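Local coordinates for enoyl-[acyl-carrier-protein] reductase [FMN] (Thermotoga maritima, PDB 5GVJ) that probably reduces enoyl-acyl-carrier-protein intermediates of fatty acid synthesis with NADH, using an FMN cofactor, at residues Q191-D203 / S280-I294. The protein carries 1 engineered substitution. Residues are numbered along the deposited sequence; the frame is centred on the assembly and turned at random.
With NA (sodium ion), chain C.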
loop_
_atom_site.group_PDB
_atom_site.type_symbol
_atom_site.label_atom_id
_atom_site.label_comp_id
_atom_site.label_asym_id
_atom_site.label_seq_id
_atom_site.Cartn_x
_atom_site.Cartn_y
_atom_site.Cartn_z
ATOM N N GLN A 191 2.032 13.118 2.903
ATOM C CA GLN A 191 2.386 13.923 1.745
ATOM C C GLN A 191 1.545 13.428 0.576
ATOM O O GLN A 191 1.451 12.217 0.352
ATOM C CB GLN A 191 3.886 13.819 1.450
ATOM C CG GLN A 191 4.323 14.602 0.236
ATOM C CD GLN A 191 5.815 14.510 0.034
ATOM O OE1 GLN A 191 6.386 13.417 0.093
ATOM N NE2 GLN A 191 6.465 15.661 -0.167
ATOM N N MET A 192 0.890 14.355 -0.144
ATOM C CA MET A 192 -0.107 13.985 -1.159
ATOM C C MET A 192 0.210 14.706 -2.461
ATOM O O MET A 192 -0.481 15.667 -2.816
ATOM C CB MET A 192 -1.528 14.325 -0.690
ATOM C CG MET A 192 -1.950 13.769 0.651
ATOM S SD MET A 192 -3.725 14.072 0.815
ATOM C CE MET A 192 -4.016 13.619 2.515
ATOM N N GLY A 193 1.217 14.228 -3.184
ATOM C CA GLY A 193 1.650 14.942 -4.373
ATOM C C GLY A 193 0.577 15.087 -5.438
ATOM O O GLY A 193 0.249 16.209 -5.851
ATOM N N THR A 194 0.002 13.961 -5.869
ATOM C CA THR A 194 -0.957 14.012 -6.970
ATOM C C THR A 194 -2.210 14.791 -6.576
ATOM O O THR A 194 -2.731 15.578 -7.378
ATOM C CB THR A 194 -1.296 12.591 -7.440
ATOM O OG1 THR A 194 -0.111 11.972 -7.970
ATOM C CG2 THR A 194 -2.366 12.613 -8.527
ATOM N N ARG A 195 -2.668 14.642 -5.327
ATOM C CA ARG A 195 -3.867 15.352 -4.887
ATOM C C ARG A 195 -3.701 16.869 -4.999
ATOM O O ARG A 195 -4.637 17.576 -5.402
ATOM C CB ARG A 195 -4.215 14.950 -3.451
ATOM C CG ARG A 195 -5.387 15.722 -2.833
ATOM C CD ARG A 195 -6.734 15.384 -3.502
ATOM N NE ARG A 195 -7.067 16.282 -4.610
ATOM C CZ ARG A 195 -8.248 16.308 -5.234
ATOM N NH1 ARG A 195 -9.224 15.457 -4.888
ATOM N NH2 ARG A 195 -8.449 17.179 -6.224
ATOM N N PHE A 196 -2.525 17.399 -4.649
ATOM C CA PHE A 196 -2.374 18.852 -4.734
ATOM C C PHE A 196 -1.992 19.339 -6.131
ATOM O O PHE A 196 -2.252 20.506 -6.450
ATOM C CB PHE A 196 -1.362 19.347 -3.693
ATOM C CG PHE A 196 -1.919 19.380 -2.291
ATOM C CD1 PHE A 196 -2.884 20.312 -1.940
ATOM C CD2 PHE A 196 -1.508 18.453 -1.337
ATOM C CE1 PHE A 196 -3.415 20.348 -0.653
ATOM C CE2 PHE A 196 -2.043 18.465 -0.042
ATOM C CZ PHE A 196 -2.993 19.408 0.301
ATOM N N VAL A 197 -1.359 18.504 -6.959
ATOM C CA VAL A 197 -1.232 18.842 -8.379
ATOM C C VAL A 197 -2.610 19.014 -9.001
ATOM O O VAL A 197 -2.826 19.889 -9.855
ATOM C CB VAL A 197 -0.418 17.770 -9.126
ATOM C CG1 VAL A 197 -0.575 17.941 -10.635
ATOM C CG2 VAL A 197 1.050 17.831 -8.721
ATOM N N ALA A 198 -3.565 18.179 -8.588
ATOM C CA ALA A 198 -4.949 18.269 -9.059
ATOM C C ALA A 198 -5.750 19.294 -8.246
ATOM O O ALA A 198 -6.803 19.002 -7.681
ATOM C CB ALA A 198 -5.611 16.898 -9.005
ATOM N N SER A 199 -5.257 20.532 -8.226
ATOM C CA SER A 199 -5.934 21.581 -7.477
ATOM C C SER A 199 -6.080 22.835 -8.331
ATOM O O SER A 199 -5.370 23.024 -9.323
ATOM C CB SER A 199 -5.182 21.936 -6.194
ATOM O OG SER A 199 -3.993 22.643 -6.511
ATOM N N VAL A 200 -7.000 23.708 -7.910
ATOM C CA VAL A 200 -7.235 24.941 -8.668
ATOM C C VAL A 200 -5.972 25.794 -8.697
ATOM O O VAL A 200 -5.622 26.379 -9.730
ATOM C CB VAL A 200 -8.433 25.721 -8.086
ATOM C CG1 VAL A 200 -8.624 27.057 -8.826
ATOM C CG2 VAL A 200 -9.705 24.910 -8.182
ATOM N N GLU A 201 -5.245 25.842 -7.576
ATOM C CA GLU A 201 -4.064 26.687 -7.461
ATOM C C GLU A 201 -2.816 26.045 -8.045
ATOM O O GLU A 201 -1.766 26.699 -8.096
ATOM C CB GLU A 201 -3.823 27.051 -5.990
ATOM C CG GLU A 201 -4.904 27.965 -5.378
ATOM C CD GLU A 201 -6.180 27.225 -4.978
ATOM O OE1 GLU A 201 -6.201 25.970 -5.044
ATOM O OE2 GLU A 201 -7.167 27.900 -4.592
ATOM N N SER A 202 -2.890 24.786 -8.464
ATOM C CA SER A 202 -1.768 24.177 -9.164
ATOM C C SER A 202 -1.640 24.776 -10.553
ATOM O O SER A 202 -2.645 25.031 -11.218
ATOM C CB SER A 202 -1.955 22.662 -9.258
ATOM O OG SER A 202 -1.183 22.110 -10.314
ATOM N N ASP A 203 -0.403 25.024 -10.987
ATOM C CA ASP A 203 -0.148 25.640 -12.283
ATOM C C ASP A 203 0.308 24.639 -13.341
ATOM O O ASP A 203 0.823 25.043 -14.386
ATOM C CB ASP A 203 0.863 26.781 -12.152
ATOM C CG ASP A 203 0.206 28.087 -11.734
ATOM O OD1 ASP A 203 -1.036 28.163 -11.769
ATOM O OD2 ASP A 203 0.930 29.049 -11.396
ATOM N N SER A 280 -2.838 7.079 -6.768
ATOM C CA SER A 280 -3.926 7.823 -6.145
ATOM C C SER A 280 -4.697 8.688 -7.136
ATOM O O SER A 280 -5.737 9.232 -6.760
ATOM C CB SER A 280 -3.410 8.708 -5.006
ATOM O OG SER A 280 -2.668 9.788 -5.518
ATOM N N ALA A 281 -4.238 8.825 -8.385
ATOM C CA ALA A 281 -5.065 9.530 -9.368
ATOM C C ALA A 281 -6.426 8.860 -9.525
ATOM O O ALA A 281 -7.431 9.541 -9.751
ATOM C CB ALA A 281 -4.349 9.618 -10.721
ATOM N N GLY A 282 -6.497 7.539 -9.351
ATOM C CA GLY A 282 -7.782 6.863 -9.438
ATOM C C GLY A 282 -8.745 7.204 -8.323
ATOM O O GLY A 282 -9.931 6.871 -8.421
ATOM N N LEU A 283 -8.265 7.854 -7.268
ATOM C CA LEU A 283 -9.102 8.323 -6.179
ATOM C C LEU A 283 -9.525 9.773 -6.364
ATOM O O LEU A 283 -10.268 10.307 -5.533
ATOM C CB LEU A 283 -8.353 8.183 -4.853
ATOM C CG LEU A 283 -7.870 6.785 -4.500
ATOM C CD1 LEU A 283 -6.935 6.849 -3.291
ATOM C CD2 LEU A 283 -9.083 5.903 -4.242
ATOM N N ILE A 284 -9.050 10.425 -7.416
ATOM C CA ILE A 284 -9.271 11.849 -7.632
ATOM C C ILE A 284 -10.239 12.000 -8.800
ATOM O O ILE A 284 -9.943 11.582 -9.928
ATOM C CB ILE A 284 -7.950 12.578 -7.889
ATOM C CG1 ILE A 284 -7.096 12.563 -6.611
ATOM C CG2 ILE A 284 -8.199 14.012 -8.369
ATOM C CD1 ILE A 284 -5.631 12.837 -6.866
ATOM N N ASP A 285 -11.405 12.568 -8.524
ATOM C CA ASP A 285 -12.441 12.704 -9.533
ATOM C C ASP A 285 -12.781 14.142 -9.862
ATOM O O ASP A 285 -13.682 14.377 -10.680
ATOM C CB ASP A 285 -13.706 11.975 -9.092
ATOM C CG ASP A 285 -13.463 10.508 -8.913
ATOM O OD1 ASP A 285 -12.973 9.873 -9.873
ATOM O OD2 ASP A 285 -13.703 10.012 -7.799
ATOM N N GLU A 286 -12.100 15.108 -9.261
ATOM C CA GLU A 286 -12.347 16.495 -9.631
ATOM C C GLU A 286 -11.221 17.361 -9.095
ATOM O O GLU A 286 -10.530 17.001 -8.135
ATOM C CB GLU A 286 -13.704 16.993 -9.126
ATOM C CG GLU A 286 -13.899 16.899 -7.640
ATOM C CD GLU A 286 -15.208 17.525 -7.193
ATOM O OE1 GLU A 286 -15.469 18.687 -7.565
ATOM O OE2 GLU A 286 -15.982 16.853 -6.483
ATOM N N ILE A 287 -11.035 18.497 -9.751
ATOM C CA ILE A 287 -10.042 19.481 -9.337
ATOM C C ILE A 287 -10.663 20.351 -8.251
ATOM O O ILE A 287 -11.720 20.959 -8.455
ATOM C CB ILE A 287 -9.575 20.324 -10.530
ATOM C CG1 ILE A 287 -9.060 19.422 -11.656
ATOM C CG2 ILE A 287 -8.520 21.326 -10.102
ATOM C CD1 ILE A 287 -7.940 18.474 -11.242
ATOM N N LYS A 288 -10.018 20.399 -7.088
ATOM C CA LYS A 288 -10.554 21.155 -5.973
ATOM C C LYS A 288 -9.634 22.311 -5.592
ATOM O O LYS A 288 -8.420 22.252 -5.809
ATOM C CB LYS A 288 -10.737 20.284 -4.723
ATOM C CG LYS A 288 -11.732 19.142 -4.816
ATOM C CD LYS A 288 -11.708 18.416 -3.460
ATOM C CE LYS A 288 -12.485 17.117 -3.464
ATOM N NZ LYS A 288 -12.431 16.494 -2.109
ATOM N N PRO A 289 -10.179 23.362 -4.990
ATOM C CA PRO A 289 -9.325 24.346 -4.324
ATOM C C PRO A 289 -8.506 23.688 -3.230
ATOM O O PRO A 289 -8.958 22.758 -2.560
ATOM C CB PRO A 289 -10.327 25.344 -3.732
ATOM C CG PRO A 289 -11.559 25.183 -4.559
ATOM C CD PRO A 289 -11.606 23.710 -4.875
ATOM N N VAL A 290 -7.285 24.198 -3.056
ATOM C CA VAL A 290 -6.403 23.739 -1.985
ATOM C C VAL A 290 -7.105 23.811 -0.637
ATOM O O VAL A 290 -7.031 22.874 0.167
ATOM C CB VAL A 290 -5.094 24.555 -2.005
ATOM C CG1 VAL A 290 -4.364 24.476 -0.654
ATOM C CG2 VAL A 290 -4.197 24.047 -3.130
ATOM N N LYS A 291 -7.827 24.903 -0.379
ATOM C CA LYS A 291 -8.517 25.048 0.902
ATOM C C LYS A 291 -9.535 23.933 1.115
ATOM O O LYS A 291 -9.627 23.364 2.213
ATOM C CB LYS A 291 -9.206 26.412 0.979
ATOM C CG LYS A 291 -9.220 27.013 2.381
ATOM C CD LYS A 291 -7.918 27.781 2.657
ATOM C CE LYS A 291 -7.592 27.830 4.153
ATOM N NZ LYS A 291 -7.332 26.442 4.734
ATOM N N GLN A 292 -10.315 23.613 0.080
ATOM C CA GLN A 292 -11.305 22.550 0.205
ATOM C C GLN A 292 -10.639 21.194 0.397
ATOM O O GLN A 292 -11.107 20.375 1.199
ATOM C CB GLN A 292 -12.195 22.521 -1.035
ATOM C CG GLN A 292 -13.426 21.642 -0.874
ATOM C CD GLN A 292 -14.338 22.149 0.242
ATOM O OE1 GLN A 292 -14.710 21.400 1.144
ATOM N NE2 GLN A 292 -14.676 23.435 0.197
ATOM N N ILE A 293 -9.565 20.927 -0.354
ATOM C CA ILE A 293 -8.829 19.668 -0.190
ATOM C C ILE A 293 -8.478 19.444 1.275
ATOM O O ILE A 293 -8.725 18.369 1.837
ATOM C CB ILE A 293 -7.564 19.660 -1.064
ATOM C CG1 ILE A 293 -7.935 19.632 -2.548
ATOM C CG2 ILE A 293 -6.639 18.472 -0.679
ATOM C CD1 ILE A 293 -6.722 19.827 -3.492
ATOM N N ILE A 294 -7.894 20.453 1.915
ATOM C CA ILE A 294 -7.467 20.289 3.300
ATOM C C ILE A 294 -8.671 20.157 4.226
ATOM O O ILE A 294 -8.646 19.370 5.179
ATOM C CB ILE A 294 -6.539 21.453 3.709
ATOM C CG1 ILE A 294 -5.241 21.393 2.895
ATOM C CG2 ILE A 294 -6.247 21.421 5.226
ATOM C CD1 ILE A 294 -4.327 22.584 3.064
HETATM NA NA NA C . -8.928 10.139 -11.452
HETATM O O HOH W 1 -11.957 14.258 -5.933
HETATM O O HOH W 2 -2.101 12.317 -3.708
HETATM O O HOH W 3 -7.741 27.396 -1.899
HETATM O O HOH W 4 -10.885 8.688 -10.899
#
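The guanidinium of R195 lies between two isoleucines, with I284 CG2 3.6 Å above one face and I293 CG1 over the opposite face, both offset toward the rim. At its edge, NH2 donates in plane to E286 O across the contact (2.8 Å) and to A198 O of its own segment (2.9 Å), while a water joins NH1 to D285 N. The F196 ring meets I294 CG1 at its edge, in plane, and I293 CG2 obliquely, CE1 to CG2 being 3.7 Å. The bonds of R195 fix the rotation of its guanidinium and tie the turn after helix 193-197 to the 284-289 loop; NE is buried without a partner. The chain reaches this loop because it bends at chi2 (68°) and chi3. K288 runs extended past NH1, its ammonium paired with D296. Beyond A198, whose CB rests on I287 CD1, the backbones form a single bridge at S199 and K288. Here V200 N bonds to K288 O (2.9 Å). E201, bent at chi2 (79°), brings OE1 back to V290 N (2.9 Å) at the first turn of helix 290-309. The bond is nearly straight, and OE1 accepts on the syn side but with the donor tilted well out of the carboxylate plane. This carboxylate would probably be stabilised by the helix dipole. At the other end T194 CG2 packs on I284 CD1, and a water links R195 N with S280 OG. T194 and S280 belong to the FMN site, and the carbonyls of A281 and I284 bind sodium together with those of I212, V213 and A215 and a water. The contact thus joins the short helix after strand 189-191 of the TIM barrel to the start of helix 290-309, with helix 28-36 against S199 and E201, helix 206-214 against T194 and I287, and strand 17-18 beside F196.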